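Local coordinates for (R)-specific secondary-alkylsulfatase (Pseudomonas sp., PDB 4AXH), which catalyses the zinc-dependent hydrolysis of secondary alkyl sulfates, inverting (R)-configured esters to (S)-alcohols with release of sulfate, at residues 69-74 with 82-87; 129-134 with 150-155. All coordinates share one frame; numbering follows the deposited sequence.

Contact 1. Residues 69-74 with 82-87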
loop_
_atom_site.group_PDB
_atom_site.type_symbol
_atom_site.label_atom_id
_atom_site.label_comp_id
_atom_site.label_asym_id
_atom_site.label_seq_id
_atom_site.Cartn_x
_atom_site.Cartn_y
_atom_site.Cartn_z
ATOM N N ALA A 69 -39.396 18.324 3.206
ATOM C CA ALA A 69 -40.008 17.693 2.053
ATOM C C ALA A 69 -39.387 16.351 1.763
ATOM O O ALA A 69 -38.191 16.284 1.470
ATOM C CB ALA A 69 -39.866 18.588 0.835
ATOM N N PRO A 70 -40.179 15.256 1.814
ATOM C CA PRO A 70 -39.614 13.940 1.491
ATOM C C PRO A 70 -39.380 13.745 -0.006
ATOM O O PRO A 70 -39.854 14.517 -0.836
ATOM C CB PRO A 70 -40.667 12.955 2.015
ATOM C CG PRO A 70 -41.786 13.772 2.569
ATOM C CD PRO A 70 -41.624 15.169 2.119
ATOM N N PHE A 71 -38.635 12.704 -0.347
ATOM C CA PHE A 71 -38.370 12.328 -1.725
ATOM C C PHE A 71 -38.502 10.837 -1.774
ATOM O O PHE A 71 -37.832 10.143 -1.001
ATOM C CB PHE A 71 -36.962 12.767 -2.188
ATOM C CG PHE A 71 -36.623 12.255 -3.576
ATOM C CD1 PHE A 71 -37.026 12.955 -4.712
ATOM C CD2 PHE A 71 -35.968 11.041 -3.748
ATOM C CE1 PHE A 71 -36.746 12.467 -5.992
ATOM C CE2 PHE A 71 -35.727 10.535 -5.034
ATOM C CZ PHE A 71 -36.101 11.260 -6.144
ATOM N N SER A 72 -39.350 10.333 -2.679
ATOM C CA SER A 72 -39.584 8.879 -2.820
ATOM C C SER A 72 -39.691 8.431 -4.292
ATOM O O SER A 72 -39.882 7.237 -4.565
ATOM C CB SER A 72 -40.814 8.438 -2.008
ATOM O OG SER A 72 -41.715 9.488 -1.665
ATOM N N GLY A 73 -39.531 9.388 -5.208
ATOM C CA GLY A 73 -39.672 9.168 -6.638
ATOM C C GLY A 73 -38.413 8.878 -7.425
ATOM O O GLY A 73 -37.424 8.367 -6.889
ATOM N N GLN A 74 -38.481 9.174 -8.726
ATOM C CA GLN A 74 -37.406 8.941 -9.664
ATOM C C GLN A 74 -36.827 10.262 -10.188
ATOM O O GLN A 74 -37.515 11.287 -10.255
ATOM C CB GLN A 74 -37.913 8.152 -10.890
ATOM C CG GLN A 74 -38.538 6.802 -10.629
ATOM C CD GLN A 74 -39.174 6.256 -11.891
ATOM O OE1 GLN A 74 -39.975 6.921 -12.570
ATOM N NE2 GLN A 74 -38.840 5.023 -12.229
ATOM N N VAL A 82 -34.089 6.207 -16.200
ATOM C CA VAL A 82 -33.993 6.360 -14.744
ATOM C C VAL A 82 -32.533 6.440 -14.308
ATOM O O VAL A 82 -31.728 5.599 -14.707
ATOM C CB VAL A 82 -34.800 5.281 -13.950
ATOM C CG1 VAL A 82 -34.988 5.699 -12.493
ATOM C CG2 VAL A 82 -36.159 5.028 -14.587
ATOM N N VAL A 83 -32.214 7.486 -13.523
ATOM C CA VAL A 83 -30.894 7.799 -12.969
ATOM C C VAL A 83 -30.843 7.392 -11.491
ATOM O O VAL A 83 -29.835 6.835 -11.042
ATOM C CB VAL A 83 -30.549 9.320 -13.168
ATOM C CG1 VAL A 83 -29.347 9.768 -12.340
ATOM C CG2 VAL A 83 -30.305 9.624 -14.624
ATOM N N TRP A 84 -31.927 7.731 -10.742
ATOM C CA TRP A 84 -32.067 7.511 -9.319
ATOM C C TRP A 84 -33.506 7.157 -9.014
ATOM O O TRP A 84 -34.410 7.929 -9.350
ATOM C CB TRP A 84 -31.694 8.794 -8.562
ATOM C CG TRP A 84 -31.515 8.601 -7.082
ATOM C CD1 TRP A 84 -32.361 9.006 -6.087
ATOM C CD2 TRP A 84 -30.413 7.942 -6.433
ATOM N NE1 TRP A 84 -31.841 8.654 -4.853
ATOM C CE2 TRP A 84 -30.649 8.001 -5.040
ATOM C CE3 TRP A 84 -29.247 7.314 -6.899
ATOM C CZ2 TRP A 84 -29.736 7.501 -4.113
ATOM C CZ3 TRP A 84 -28.357 6.793 -5.976
ATOM C CH2 TRP A 84 -28.593 6.900 -4.605
ATOM N N ASP A 85 -33.719 6.006 -8.356
ATOM C CA ASP A 85 -35.041 5.496 -7.991
ATOM C C ASP A 85 -35.070 5.091 -6.519
ATOM O O ASP A 85 -34.383 4.150 -6.119
ATOM C CB ASP A 85 -35.426 4.301 -8.904
ATOM C CG ASP A 85 -36.912 3.972 -8.993
ATOM O OD1 ASP A 85 -37.712 4.586 -8.225
ATOM O OD2 ASP A 85 -37.275 3.091 -9.824
ATOM N N MET A 86 -35.830 5.834 -5.717
ATOM C CA MET A 86 -36.009 5.580 -4.285
ATOM C C MET A 86 -37.217 4.653 -4.044
ATOM O O MET A 86 -37.223 3.912 -3.064
ATOM C CB MET A 86 -36.171 6.894 -3.511
ATOM C CG MET A 86 -34.857 7.485 -3.080
ATOM S SD MET A 86 -33.951 6.498 -1.842
ATOM C CE MET A 86 -35.118 6.563 -0.515
ATOM N N GLY A 87 -38.186 4.676 -4.970
ATOM C CA GLY A 87 -39.379 3.844 -4.953
ATOM C C GLY A 87 -39.086 2.355 -4.990
ATOM O O GLY A 87 -39.936 1.558 -4.585
#
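F71 brings one corner of its ring, CE2, to two residues of 82-87 at once: it lies 3.7 Å from M86 CG, which sits at the phenyl edge in the ring plane, and 3.8 Å from W84 CD1, where it meets the indole edge. With CG anti to the backbone N (chi1 174°), the phenyl is folded along the following chain, with G73 N over the centre of one face. Beside this apolar patch M86 N donates to G73 O over 3.2 Å almost without a bend. Q74 and D85 follow as an antiparallel non-hydrogen-bonded pair, and Q74 CA makes a C-H...O contact of 3.2 Å with W84 O. Their side chains run side by side, amide and carboxylate planes 57° apart; Q74 CG rests 3.4 Å from D85 OD1, and Q74 NE2 reaches D85 OD2 in a weak bond of 3.5 Å. In strand 82-85 of this small hairpin, V83 and W84 both face I75 of strand 74-76, a classic beta bulge. F71 also touches L130, and W84 NE1 is committed to G129 O. The straight backbone bond and the buried W84 and M86 thus fix how the segments meet, while the weak amide-carboxylate bond should constrain exposed Q74 little.

Contact 2. Residues 129-134 with 150-155; sequences GLDPAN and LTTAET
D131 and T155 approach to 6.2 Å between CA atoms and A133 and L150 to 5.7 Å, an irregular loop facing the start of a helix without sheet pairing. Between them lies the carboxylate of D131, which takes two hydrogen bonds on each oxygen. OD1 accepts T151 N on its syn side (3.0 Å) and, on its anti side, T155 OG1, which donates over 2.5 Å. OD2 is met syn by T151 OG1 at 2.6 Å and anti by A133 N at 2.9 Å, the latter closing an Asx turn within 129-134. All four donors stand somewhat out of the carboxylate plane, A133 N the least at 16°. T151 N also makes a weak bond to OD2, so T151 grips both oxygens. Together these donors fix the rotation of the group and should favour the ionised form. The loop 129-134 links strands 124-128 and 135-138 of the metallo-beta-lactamase domain, and 150-155 leads into helix 153-164 with T152 at its N-cap, so the aspartate ties a strand connection to a helix start beside the zinc site: T151 touches the zinc ligand D183, and A133 packs on D183 and H184. T155 holds OG1 between its backbone N and carbonyl carbon (chi1 60°), where it also accepts from T152 OG1 at 2.7 Å. L150 flanks the carboxylate with its CB, CD1 against D131 CB and CD2 3.5 Å from A133 O. A water donates to N134 O and accepts weakly from L150 N.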
loop_
_atom_site.group_PDB
_atom_site.type_symbol
_atom_site.label_atom_id
_atom_site.label_comp_id
_atom_site.label_asym_id
_atom_site.label_seq_id
_atom_site.Cartn_x
_atom_site.Cartn_y
_atom_site.Cartn_z
ATOM N N GLY A 129 -30.271 11.666 0.098
ATOM C CA GLY A 129 -31.020 10.587 -0.538
ATOM C C GLY A 129 -31.473 10.791 -1.967
ATOM O O GLY A 129 -32.290 10.024 -2.483
ATOM N N LEU A 130 -30.962 11.822 -2.630
ATOM C CA LEU A 130 -31.313 12.059 -4.023
ATOM C C LEU A 130 -30.091 11.700 -4.869
ATOM O O LEU A 130 -30.070 12.006 -6.055
ATOM C CB LEU A 130 -31.745 13.527 -4.214
ATOM C CG LEU A 130 -33.237 13.839 -4.014
ATOM C CD1 LEU A 130 -33.585 13.976 -2.562
ATOM C CD2 LEU A 130 -33.603 15.132 -4.663
ATOM N N ASP A 131 -29.087 11.000 -4.245
ATOM C CA ASP A 131 -27.771 10.659 -4.811
ATOM C C ASP A 131 -26.963 9.870 -3.757
ATOM O O ASP A 131 -27.225 10.039 -2.554
ATOM C CB ASP A 131 -27.009 12.012 -5.041
ATOM C CG ASP A 131 -25.682 11.986 -5.784
ATOM O OD1 ASP A 131 -25.691 12.130 -7.027
ATOM O OD2 ASP A 131 -24.633 11.936 -5.116
ATOM N N PRO A 132 -25.881 9.129 -4.139
ATOM C CA PRO A 132 -25.009 8.545 -3.120
ATOM C C PRO A 132 -24.525 9.544 -2.041
ATOM O O PRO A 132 -24.356 9.178 -0.882
ATOM C CB PRO A 132 -23.827 8.036 -3.960
ATOM C CG PRO A 132 -24.409 7.686 -5.261
ATOM C CD PRO A 132 -25.393 8.771 -5.501
ATOM N N ALA A 133 -24.318 10.815 -2.408
ATOM C CA ALA A 133 -23.853 11.837 -1.470
ATOM C C ALA A 133 -24.934 12.891 -1.111
ATOM O O ALA A 133 -26.071 12.796 -1.563
ATOM C CB ALA A 133 -22.594 12.494 -2.001
ATOM N N ASN A 134 -24.573 13.855 -0.260
ATOM C CA ASN A 134 -25.429 14.944 0.195
ATOM C C ASN A 134 -24.906 16.276 -0.316
ATOM O O ASN A 134 -23.694 16.432 -0.565
ATOM C CB ASN A 134 -25.465 15.012 1.752
ATOM C CG ASN A 134 -25.853 13.741 2.466
ATOM O OD1 ASN A 134 -26.501 12.824 1.920
ATOM N ND2 ASN A 134 -25.473 13.672 3.721
ATOM N N LEU A 150 -23.065 16.853 -5.594
ATOM C CA LEU A 150 -23.501 15.477 -5.832
ATOM C C LEU A 150 -22.651 14.776 -6.947
ATOM O O LEU A 150 -21.640 15.334 -7.389
ATOM C CB LEU A 150 -25.024 15.386 -6.074
ATOM C CG LEU A 150 -25.992 16.071 -5.076
ATOM C CD1 LEU A 150 -27.436 15.841 -5.476
ATOM C CD2 LEU A 150 -25.783 15.583 -3.654
ATOM N N THR A 151 -23.052 13.553 -7.374
ATOM C CA THR A 151 -22.332 12.712 -8.338
ATOM C C THR A 151 -22.611 13.074 -9.795
ATOM O O THR A 151 -21.728 12.916 -10.646
ATOM C CB THR A 151 -22.724 11.219 -8.116
ATOM O OG1 THR A 151 -22.811 10.943 -6.730
ATOM C CG2 THR A 151 -21.771 10.263 -8.735
ATOM N N THR A 152 -23.865 13.433 -10.105
ATOM C CA THR A 152 -24.292 13.669 -11.471
ATOM C C THR A 152 -25.005 14.991 -11.661
ATOM O O THR A 152 -25.573 15.540 -10.716
ATOM C CB THR A 152 -25.137 12.498 -11.947
ATOM O OG1 THR A 152 -26.438 12.576 -11.355
ATOM C CG2 THR A 152 -24.501 11.140 -11.635
ATOM N N ALA A 153 -25.007 15.497 -12.900
ATOM C CA ALA A 153 -25.659 16.763 -13.243
ATOM C C ALA A 153 -27.177 16.690 -12.997
ATOM O O ALA A 153 -27.782 17.666 -12.513
ATOM C CB ALA A 153 -25.349 17.100 -14.697
ATOM N N GLU A 154 -27.779 15.512 -13.281
ATOM C CA GLU A 154 -29.222 15.261 -13.105
ATOM C C GLU A 154 -29.620 15.256 -11.643
ATOM O O GLU A 154 -30.665 15.812 -11.304
ATOM C CB GLU A 154 -29.681 13.960 -13.819
ATOM C CG GLU A 154 -29.378 13.905 -15.312
ATOM C CD GLU A 154 -27.993 13.386 -15.631
ATOM O OE1 GLU A 154 -27.172 13.270 -14.696
ATOM O OE2 GLU A 154 -27.716 13.114 -16.820
ATOM N N THR A 155 -28.773 14.672 -10.767
ATOM C CA THR A 155 -29.034 14.652 -9.330
ATOM C C THR A 155 -28.812 16.023 -8.693
ATOM O O THR A 155 -29.670 16.488 -7.926
ATOM C CB THR A 155 -28.469 13.397 -8.626
ATOM O OG1 THR A 155 -27.060 13.330 -8.791
ATOM C CG2 THR A 155 -29.112 12.101 -9.122
HETATM O O HOH W 1 -22.414 15.772 -2.995
#

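In the fold
Contact 1 is partly buried, its Q74-D85 side nearer the surface; contact 2 lies in the interior beside the zinc site. W84 joins them directly: besides its bond to G129 O, its indole packs along D131 and P132, with CH2 3.5 Å from P132 N. The hairpin of contact 1 thus lies against the loop whose aspartate organises contact 2. A second link runs from 82-87 to 150-155, where V83 rests on T155 and so carries the hairpin to helix 153-164. Their chemistry differs accordingly: 69-74 and 82-87 meet through backbone pairing and hydrophobic edges, whereas 129-134 and 150-155 are joined by a buried carboxylate surrounded by hydroxyl and backbone donors.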